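Local coordinates for phosphoethanolamine N-methyltransferase 1 (Haemonchus contortus, PDB 4KRG), which transfers a methyl group from S-adenosylmethionine to the amine of phosphoethanolamine, probably as an early step of phosphocholine biosynthesis in this parasitic nematode, at residues Y276-K281 and V442-D447; N30-N35 and A66-F71. One frame throughout, in Å; residues are numbered along the deposited sequence.

Interaction 1. Residues Y276-K281 and V442-D447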
ATOM      1  N   TYR A 276       4.756 -23.013  -1.815  1.00 19.22           N
ATOM      2  CA  TYR A 276       5.689 -22.856  -0.699  1.00 17.45           C
ATOM      3  C   TYR A 276       6.880 -22.069  -1.229  1.00 19.01           C
ATOM      4  O   TYR A 276       6.995 -21.887  -2.435  1.00 21.20           O
ATOM      5  CB  TYR A 276       6.138 -24.219  -0.167  1.00 18.17           C
ATOM      6  CG  TYR A 276       6.758 -25.098  -1.217  1.00 18.69           C
ATOM      7  CD1 TYR A 276       8.121 -25.051  -1.473  1.00 19.49           C
ATOM      8  CD2 TYR A 276       5.979 -25.969  -1.970  1.00 18.48           C
ATOM      9  CE1 TYR A 276       8.690 -25.839  -2.441  1.00 19.70           C
ATOM     10  CE2 TYR A 276       6.541 -26.767  -2.945  1.00 19.50           C
ATOM     11  CZ  TYR A 276       7.897 -26.699  -3.176  1.00 20.31           C
ATOM     12  OH  TYR A 276       8.470 -27.481  -4.144  1.00 20.70           O
ATOM     13  N   SER A 277       7.765 -21.606  -0.351  1.00 19.89           N
ATOM     14  CA  SER A 277       8.967 -20.893  -0.798  1.00 21.05           C
ATOM     15  C   SER A 277      10.153 -21.843  -0.755  1.00 20.13           C
ATOM     16  O   SER A 277      10.212 -22.711   0.113  1.00 20.30           O
ATOM     17  CB  SER A 277       9.234 -19.672   0.087  1.00 22.39           C
ATOM     18  OG  SER A 277      10.433 -19.013  -0.297  1.00 27.03           O
ATOM     19  N   TRP A 278      11.103 -21.700  -1.676  1.00 19.08           N
ATOM     20  CA  TRP A 278      12.253 -22.596  -1.636  1.00 19.24           C
ATOM     21  C   TRP A 278      13.068 -22.385  -0.378  1.00 15.31           C
ATOM     22  O   TRP A 278      13.788 -23.273   0.054  1.00 15.72           O
ATOM     23  CB  TRP A 278      13.130 -22.504  -2.889  1.00 18.38           C
ATOM     24  CG  TRP A 278      13.974 -21.270  -3.088  1.00 16.25           C
ATOM     25  CD1 TRP A 278      13.720 -20.248  -3.950  1.00 17.13           C
ATOM     26  CD2 TRP A 278      15.245 -20.984  -2.485  1.00 15.91           C
ATOM     27  NE1 TRP A 278      14.736 -19.326  -3.905  1.00 19.89           N
ATOM     28  CE2 TRP A 278      15.686 -19.751  -3.017  1.00 20.15           C
ATOM     29  CE3 TRP A 278      16.047 -21.632  -1.545  1.00 16.17           C
ATOM     30  CZ2 TRP A 278      16.888 -19.157  -2.630  1.00 19.51           C
ATOM     31  CZ3 TRP A 278      17.239 -21.043  -1.163  1.00 18.93           C
ATOM     32  CH2 TRP A 278      17.649 -19.819  -1.706  1.00 18.42           C
ATOM     33  N   THR A 279      12.918 -21.210   0.222  1.00 14.86           N
ATOM     34  CA  THR A 279      13.696 -20.855   1.398  1.00 15.21           C
ATOM     35  C   THR A 279      13.148 -21.497   2.670  1.00 14.83           C
ATOM     36  O   THR A 279      13.794 -21.443   3.712  1.00 14.99           O
ATOM     37  CB  THR A 279      13.744 -19.331   1.585  1.00 17.34           C
ATOM     38  OG1 THR A 279      12.414 -18.846   1.773  1.00 16.92           O
ATOM     39  CG2 THR A 279      14.342 -18.658   0.368  1.00 16.14           C
ATOM     40  N   ASP A 280      11.954 -22.084   2.589  1.00 14.87           N
ATOM     41  CA  ASP A 280      11.335 -22.731   3.746  1.00 14.75           C
ATOM     42  C   ASP A 280      12.272 -23.741   4.386  1.00 16.99           C
ATOM     43  O   ASP A 280      12.504 -23.706   5.596  1.00 19.43           O
ATOM     44  CB  ASP A 280      10.049 -23.470   3.356  1.00 16.22           C
ATOM     45  CG  ASP A 280       8.964 -22.543   2.854  1.00 16.75           C
ATOM     46  OD1 ASP A 280       9.147 -21.318   2.921  1.00 16.07           O
ATOM     47  OD2 ASP A 280       7.919 -23.053   2.401  1.00 19.21           O
ATOM     48  N   LYS A 281      12.796 -24.640   3.555  1.00 16.16           N
ATOM     49  CA  LYS A 281      13.685 -25.706   4.002  1.00 21.92           C
ATOM     50  C   LYS A 281      14.943 -25.141   4.658  1.00 24.08           C
ATOM     51  O   LYS A 281      15.449 -25.702   5.629  1.00 26.69           O
ATOM     52  CB  LYS A 281      14.061 -26.613   2.825  1.00 24.21           C
ATOM     53  CG  LYS A 281      15.089 -27.697   3.154  1.00 32.00           C
ATOM     54  CD  LYS A 281      14.429 -28.936   3.766  1.00 37.37           C
ATOM     55  CE  LYS A 281      15.412 -29.810   4.543  1.00 37.62           C
ATOM     56  NZ  LYS A 281      16.486 -30.388   3.695  1.00 38.74           N
ATOM     57  N   VAL A 442      16.294 -25.603  -6.920  1.00 17.10           N
ATOM     58  CA  VAL A 442      15.982 -26.401  -8.106  1.00 17.57           C
ATOM     59  C   VAL A 442      14.704 -27.233  -7.902  1.00 17.72           C
ATOM     60  O   VAL A 442      13.868 -27.321  -8.801  1.00 19.99           O
ATOM     61  CB  VAL A 442      17.179 -27.269  -8.592  1.00 18.51           C
ATOM     62  CG1 VAL A 442      17.350 -28.521  -7.738  1.00 17.22           C
ATOM     63  CG2 VAL A 442      16.991 -27.647 -10.038  1.00 19.02           C
ATOM     64  N   SER A 443      14.531 -27.788  -6.705  1.00 14.70           N
ATOM     65  CA  SER A 443      13.345 -28.581  -6.395  1.00 14.56           C
ATOM     66  C   SER A 443      12.099 -27.728  -6.540  1.00 17.08           C
ATOM     67  O   SER A 443      11.073 -28.192  -7.025  1.00 18.51           O
ATOM     68  CB  SER A 443      13.411 -29.134  -4.971  1.00 16.79           C
ATOM     69  OG  SER A 443      14.463 -30.075  -4.823  1.00 20.58           O
ATOM     70  N   PHE A 444      12.205 -26.481  -6.103  1.00 15.37           N
ATOM     71  CA  PHE A 444      11.095 -25.541  -6.132  1.00 14.75           C
ATOM     72  C   PHE A 444      10.709 -25.141  -7.555  1.00 16.22           C
ATOM     73  O   PHE A 444       9.532 -25.032  -7.885  1.00 17.36           O
ATOM     74  CB  PHE A 444      11.466 -24.312  -5.304  1.00 12.34           C
ATOM     75  CG  PHE A 444      10.606 -23.110  -5.565  1.00 14.58           C
ATOM     76  CD1 PHE A 444       9.417 -22.928  -4.880  1.00 15.32           C
ATOM     77  CD2 PHE A 444      11.008 -22.136  -6.476  1.00 14.32           C
ATOM     78  CE1 PHE A 444       8.629 -21.806  -5.111  1.00 15.19           C
ATOM     79  CE2 PHE A 444      10.226 -21.016  -6.720  1.00 14.49           C
ATOM     80  CZ  PHE A 444       9.035 -20.848  -6.037  1.00 15.75           C
ATOM     81  N   ILE A 445      11.705 -24.909  -8.396  1.00 16.42           N
ATOM     82  CA  ILE A 445      11.464 -24.489  -9.776  1.00 16.41           C
ATOM     83  C   ILE A 445      10.832 -25.604 -10.613  1.00 17.86           C
ATOM     84  O   ILE A 445       9.882 -25.371 -11.373  1.00 18.89           O
ATOM     85  CB  ILE A 445      12.777 -24.000 -10.419  1.00 18.91           C
ATOM     86  CG1 ILE A 445      13.042 -22.547 -10.020  1.00 18.92           C
ATOM     87  CG2 ILE A 445      12.750 -24.139 -11.922  1.00 22.03           C
ATOM     88  CD1 ILE A 445      14.451 -22.079 -10.337  1.00 23.08           C
ATOM     89  N   LYS A 446      11.350 -26.818 -10.467  1.00 17.85           N
ATOM     90  CA  LYS A 446      10.824 -27.954 -11.217  1.00 18.28           C
ATOM     91  C   LYS A 446       9.393 -28.253 -10.790  1.00 20.28           C
ATOM     92  O   LYS A 446       8.541 -28.581 -11.617  1.00 21.04           O
ATOM     93  CB  LYS A 446      11.695 -29.186 -10.978  1.00 17.70           C
ATOM     94  CG  LYS A 446      13.149 -29.025 -11.374  1.00 18.96           C
ATOM     95  CD  LYS A 446      13.316 -28.915 -12.876  1.00 20.47           C
ATOM     96  CE  LYS A 446      14.787 -29.064 -13.271  1.00 17.76           C
ATOM     97  NZ  LYS A 446      14.975 -29.045 -14.745  1.00 18.98           N
ATOM     98  N   ASP A 447       9.149 -28.138  -9.487  1.00 19.35           N
ATOM     99  CA  ASP A 447       7.857 -28.446  -8.884  1.00 18.84           C
ATOM    100  C   ASP A 447       6.769 -27.503  -9.369  1.00 16.13           C
ATOM    101  O   ASP A 447       5.613 -27.890  -9.502  1.00 18.21           O
ATOM    102  CB  ASP A 447       7.966 -28.341  -7.365  1.00 19.21           C
ATOM    103  CG  ASP A 447       6.746 -28.862  -6.651  1.00 27.54           C
ATOM    104  OD1 ASP A 447       5.909 -29.544  -7.280  1.00 31.53           O
ATOM    105  OD2 ASP A 447       6.631 -28.602  -5.437  1.00 32.01           O
TER
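Phe-444, pointing from helix 434-448 toward residues 276-281, meets both aromatic residues there and offers a worked example of a phenyl group read atom by atom. Its CB lies 3.4 Å from CB of Trp-278, and CG remains beside that same methylene. The ring then divides its contacts: CD2 approaches Trp-278 CD1 obliquely, whereas CD1 comes up to the backbone N of Trp-278. Farther out, CE1 of Phe-444 stands 3.1 Å from the carbonyl O of Tyr-276, an edge-on approach that sets the positive rim of the phenyl against an oxygen. The torsion that sends the ring this way holds CG anti to the backbone N (chi1 163°).

The three rings form an aromatic cluster. Phe-444 turns an edge to the face of Tyr-276 in an offset edge-to-face pair, with planes at 78°. The Trp-278 side chain also touches Ser-437, Ala-440 and Glu-441 of the same helix, while the methyl CG2 of Thr-279 sits over its indole face. The ring of His-448, from that helix too, meets those of both Tyr-276 and Phe-444.

The type I turn from Ser-277 to Asp-280 is tied twice: Asp-280 N binds Ser-277 O, and Ser-277 N returns the bond to Asp-280 OD2, which it meets from above the carboxylate plane.

At the far end of Tyr-276 the phenol OH donates a hydrogen bond to OD2 of Asp-447, at 2.5 Å. The acceptor sits near the ring plane and uses its anti lone pair, while OD1 of Asp-447 forms a salt bridge with Lys-275. So short a bond, to a carboxylate probably kept anionic by the lysine, is probably a strong, charge-assisted hydrogen bond and gives this largely apolar contact a directional polar link.

Interaction 2. Residues N30-N35 and A66-F71. With SAH (S-adenosyl-L-homocysteine), chain D; OPE (phosphoric acid mono-(2-amino-ethyl) ester), chain C.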
ATOM      1  N   ASN A  30     -24.233   3.322   4.998  1.00 24.43           N
ATOM      2  CA  ASN A  30     -24.409   2.151   4.149  1.00 22.66           C
ATOM      3  C   ASN A  30     -24.019   2.462   2.705  1.00 24.57           C
ATOM      4  O   ASN A  30     -23.373   1.660   2.046  1.00 24.86           O
ATOM      5  CB  ASN A  30     -25.853   1.637   4.198  1.00 25.48           C
ATOM      6  CG  ASN A  30     -26.210   0.989   5.525  1.00 27.77           C
ATOM      7  OD1 ASN A  30     -25.360   0.410   6.201  1.00 28.26           O
ATOM      8  ND2 ASN A  30     -27.484   1.069   5.892  1.00 32.30           N
ATOM      9  N   SER A  31     -24.418   3.634   2.218  1.00 24.51           N
ATOM     10  CA  SER A  31     -24.094   4.044   0.854  1.00 23.75           C
ATOM     11  C   SER A  31     -22.619   4.391   0.673  1.00 24.11           C
ATOM     12  O   SER A  31     -22.001   4.022  -0.332  1.00 24.40           O
ATOM     13  CB  SER A  31     -24.955   5.229   0.428  1.00 23.94           C
ATOM     14  OG  SER A  31     -26.282   4.811   0.176  1.00 29.30           O
HETATM   15  N   MSE A  32     -22.067   5.101   1.653  1.00 21.01           N
HETATM   16  CA  MSE A  32     -20.678   5.543   1.622  1.00 18.99           C
HETATM   17  C   MSE A  32     -19.735   4.366   1.513  1.00 20.56           C
HETATM   18  O   MSE A  32     -18.680   4.451   0.893  1.00 21.98           O
HETATM   19  CB  MSE A  32     -20.344   6.321   2.897  1.00 19.91           C
HETATM   20  CG  MSE A  32     -21.188   7.561   3.120  1.00 22.63           C
HETATM   21 SE   MSE A  32     -21.132   8.804   1.600  1.00 33.51          SE
HETATM   22  CE  MSE A  32     -22.699   8.173   0.626  1.00 22.87           C
HETATM   23  N   MSE A  33     -20.123   3.263   2.133  1.00 20.60           N
HETATM   24  CA  MSE A  33     -19.265   2.095   2.173  1.00 19.54           C
HETATM   25  C   MSE A  33     -19.811   0.993   1.284  1.00 19.09           C
HETATM   26  O   MSE A  33     -19.158  -0.029   1.103  1.00 19.21           O
HETATM   27  CB  MSE A  33     -19.108   1.619   3.613  1.00 18.93           C
HETATM   28  CG  MSE A  33     -18.725   2.751   4.566  1.00 16.80           C
HETATM   29 SE   MSE A  33     -18.333   2.111   6.372  1.00 38.13          SE
HETATM   30  CE  MSE A  33     -16.424   1.701   6.164  1.00 16.62           C
ATOM     31  N   LEU A  34     -20.993   1.228   0.707  1.00 21.18           N
ATOM     32  CA  LEU A  34     -21.685   0.235  -0.122  1.00 22.65           C
ATOM     33  C   LEU A  34     -21.758  -1.121   0.583  1.00 21.06           C
ATOM     34  O   LEU A  34     -21.391  -2.157   0.029  1.00 24.06           O
ATOM     35  CB  LEU A  34     -21.051   0.123  -1.516  1.00 22.31           C
ATOM     36  CG  LEU A  34     -21.257   1.390  -2.358  1.00 21.71           C
ATOM     37  CD1 LEU A  34     -20.537   1.307  -3.695  1.00 23.50           C
ATOM     38  CD2 LEU A  34     -22.740   1.645  -2.576  1.00 21.25           C
ATOM     39  N   ASN A  35     -22.252  -1.090   1.817  1.00 21.29           N
ATOM     40  CA  ASN A  35     -22.269  -2.250   2.695  1.00 24.40           C
ATOM     41  C   ASN A  35     -23.543  -2.233   3.517  1.00 24.80           C
ATOM     42  O   ASN A  35     -23.869  -1.221   4.127  1.00 22.92           O
ATOM     43  CB  ASN A  35     -21.056  -2.212   3.627  1.00 25.90           C
ATOM     44  CG  ASN A  35     -20.909  -3.469   4.453  1.00 28.57           C
ATOM     45  OD1 ASN A  35     -21.710  -3.737   5.345  1.00 30.83           O
ATOM     46  ND2 ASN A  35     -19.862  -4.237   4.176  1.00 30.30           N
ATOM     47  N   ALA A  66     -16.299  13.656  -0.485  1.00 14.88           N
ATOM     48  CA  ALA A  66     -16.526  13.530   0.955  1.00 13.69           C
ATOM     49  C   ALA A  66     -17.865  12.899   1.315  1.00 14.39           C
ATOM     50  O   ALA A  66     -18.051  12.456   2.449  1.00 14.87           O
ATOM     51  CB  ALA A  66     -16.423  14.892   1.611  1.00 13.66           C
ATOM     52  N   GLY A  67     -18.801  12.886   0.368  1.00 17.44           N
ATOM     53  CA  GLY A  67     -20.140  12.378   0.624  1.00 18.05           C
ATOM     54  C   GLY A  67     -20.776  13.044   1.837  1.00 17.41           C
ATOM     55  O   GLY A  67     -20.676  14.258   2.009  1.00 16.97           O
ATOM     56  N   ILE A  68     -21.400  12.244   2.699  1.00 17.45           N
ATOM     57  CA  ILE A  68     -22.075  12.763   3.885  1.00 17.35           C
ATOM     58  C   ILE A  68     -21.089  13.283   4.930  1.00 18.64           C
ATOM     59  O   ILE A  68     -21.491  13.762   5.995  1.00 19.63           O
ATOM     60  CB  ILE A  68     -23.001  11.716   4.522  1.00 18.22           C
ATOM     61  CG1 ILE A  68     -22.188  10.526   5.045  1.00 16.62           C
ATOM     62  CG2 ILE A  68     -24.073  11.280   3.528  1.00 20.59           C
ATOM     63  CD1 ILE A  68     -23.025   9.497   5.799  1.00 20.28           C
ATOM     64  N   GLY A  69     -19.801  13.149   4.628  1.00 16.41           N
ATOM     65  CA  GLY A  69     -18.755  13.843   5.351  1.00 18.36           C
ATOM     66  C   GLY A  69     -18.225  13.197   6.608  1.00 16.89           C
ATOM     67  O   GLY A  69     -17.760  13.902   7.506  1.00 18.08           O
ATOM     68  N   ARG A  70     -18.267  11.871   6.692  1.00 17.17           N
ATOM     69  CA  ARG A  70     -17.814  11.216   7.921  1.00 16.32           C
ATOM     70  C   ARG A  70     -16.342  11.496   8.259  1.00 14.84           C
ATOM     71  O   ARG A  70     -15.965  11.504   9.420  1.00 17.75           O
ATOM     72  CB  ARG A  70     -18.132   9.719   7.917  1.00 20.04           C
ATOM     73  CG  ARG A  70     -17.548   8.961   6.767  1.00 19.00           C
ATOM     74  CD  ARG A  70     -18.088   7.540   6.677  1.00 18.85           C
ATOM     75  NE  ARG A  70     -17.267   6.786   5.743  1.00 24.70           N
ATOM     76  CZ  ARG A  70     -16.271   5.974   6.079  1.00 20.87           C
ATOM     77  NH1 ARG A  70     -15.958   5.753   7.347  1.00 19.76           N
ATOM     78  NH2 ARG A  70     -15.589   5.373   5.129  1.00 22.80           N
ATOM     79  N   PHE A  71     -15.518  11.745   7.250  1.00 14.28           N
ATOM     80  CA  PHE A  71     -14.146  12.175   7.500  1.00 13.44           C
ATOM     81  C   PHE A  71     -14.070  13.682   7.740  1.00 15.34           C
ATOM     82  O   PHE A  71     -13.336  14.139   8.619  1.00 15.63           O
ATOM     83  CB  PHE A  71     -13.232  11.784   6.339  1.00 14.47           C
ATOM     84  CG  PHE A  71     -13.002  10.310   6.223  1.00 14.26           C
ATOM     85  CD1 PHE A  71     -12.194   9.651   7.136  1.00 15.99           C
ATOM     86  CD2 PHE A  71     -13.585   9.582   5.201  1.00 15.35           C
ATOM     87  CE1 PHE A  71     -11.972   8.282   7.034  1.00 16.39           C
ATOM     88  CE2 PHE A  71     -13.364   8.212   5.093  1.00 17.04           C
ATOM     89  CZ  PHE A  71     -12.557   7.567   6.015  1.00 17.64           C
TER
HETATM   90  N   SAH D 502     -15.200   9.285   0.739  1.00 15.80           N
HETATM   91  CA  SAH D 502     -16.443   9.054   1.494  1.00 17.99           C
HETATM   92  CB  SAH D 502     -17.521   8.482   0.510  1.00 19.70           C
HETATM   93  CG  SAH D 502     -17.074   7.226  -0.237  1.00 16.76           C
HETATM   94  SD  SAH D 502     -18.194   6.666  -1.552  1.00 21.78           S
HETATM   95  C   SAH D 502     -16.212   8.143   2.632  1.00 21.17           C
HETATM   96  O   SAH D 502     -15.389   7.246   2.537  1.00 18.76           O
HETATM   97  OXT SAH D 502     -17.042   8.098   3.514  1.00 23.31           O
HETATM   98  C5' SAH D 502     -17.858   7.753  -2.962  1.00 20.42           C
HETATM   99  C4' SAH D 502     -18.140   9.151  -2.851  1.00 20.70           C
HETATM  100  O4' SAH D 502     -17.395   9.876  -3.865  1.00 19.38           O
HETATM  101  C3' SAH D 502     -19.567   9.436  -3.096  1.00 22.02           C
HETATM  102  O3' SAH D 502     -19.990  10.467  -2.233  1.00 20.99           O
HETATM  103  C2' SAH D 502     -19.607   9.907  -4.473  1.00 22.73           C
HETATM  104  O2' SAH D 502     -20.697  10.761  -4.681  1.00 21.89           O
HETATM  105  C1' SAH D 502     -18.313  10.617  -4.608  1.00 20.21           C
HETATM  106  N9  SAH D 502     -17.844  10.761  -6.031  1.00 19.49           N
HETATM  107  C8  SAH D 502     -17.572   9.783  -6.904  1.00 18.29           C
HETATM  108  N7  SAH D 502     -17.049  10.355  -7.990  1.00 16.46           N
HETATM  109  C5  SAH D 502     -16.981  11.676  -7.815  1.00 18.92           C
HETATM  110  C6  SAH D 502     -16.531  12.743  -8.611  1.00 20.31           C
HETATM  111  N6  SAH D 502     -16.026  12.534  -9.872  1.00 17.29           N
HETATM  112  N1  SAH D 502     -16.604  13.986  -8.101  1.00 20.67           N
HETATM  113  C2  SAH D 502     -17.085  14.220  -6.886  1.00 18.03           C
HETATM  114  N3  SAH D 502     -17.524  13.219  -6.104  1.00 19.97           N
HETATM  115  C4  SAH D 502     -17.481  11.947  -6.540  1.00 20.79           C
HETATM  116  CA  OPE C 501     -16.904   0.699  -1.496  1.00 18.21           C
HETATM  117  CB  OPE C 501     -17.558   1.987  -1.116  1.00 18.50           C
HETATM  118  O1  OPE C 501     -17.414  -1.988  -2.382  1.00 18.23           O
HETATM  119  O2  OPE C 501     -15.207  -1.355  -3.240  1.00 15.87           O
HETATM  120  O3  OPE C 501     -17.182  -1.207  -4.753  1.00 18.83           O
HETATM  121  O4  OPE C 501     -16.927   0.396  -2.842  1.00 19.01           O
HETATM  122  N   OPE C 501     -17.164   3.165  -1.844  1.00 19.32           N
HETATM  123  P   OPE C 501     -16.683  -1.068  -3.332  1.00 19.18           P
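Arg-70, lying against Met-33, gives its NE to the carboxylate atom OXT of SAH at 2.6 Å, with an N-H...O angle of 134°. NH2 of Arg-70 reaches the other oxygen, O of SAH, at 3.2 Å, so two bent bonds hold the amino-acid tail by both carboxylate atoms. The arginine chain runs extended from CG to NE (chi2 -170°), and its guanidinium lies between CG of Met-33 over one face and the Phe-71 ring atom CE2 over the other. Glu-42 makes a salt bridge with NH1, probably balancing part of the charge.

Residues 66-69 form the glycine-rich loop after strand 60-64, and Arg-70 lies at the start of helix 70-78, as in Rossmann-like class I methyltransferases. A type II' turn from Ala-66 to Gly-69 shapes the loop, and CA of Gly-67, carrying no side chain, comes within 3.4 Å of the ribose O3' of SAH. Met-32, deposited as selenomethionine, bends at chi2 and chi3 and packs against the loop: its SE lies 3.6 Å from N of Ile-68, and its CG lies 3.7 Å from CG1 of the same isoleucine.

A Schellman motif, with Leu-34 at positive phi, ends helix 29-33 just where both ligands meet. There the carbonyl O of Met-32 is 3.3 Å from SD of SAH and accepts a weak hydrogen bond from the amine N of OPE. The amine atom N of OPE stands 3.7 Å from SD of SAH, the atom that would carry the methyl group in the cofactor.

Overall arrangement
Interaction 1 and interaction 2 lie on opposite sides of the chain's centre, with their own centres 45 Å apart and their nearest atoms about 32 Å apart, so they do not touch. They follow one another along the sequence, residues 30-35 and 66-71 closing before 276-281 begins. Only interaction 2 takes part in the pockets for SAH and OPE, where its residues touch both ligands. Interaction 1 is structural packing in the C-terminal half, joining a turn to helix 434-448. The separation is consistent with a two-domain methyltransferase.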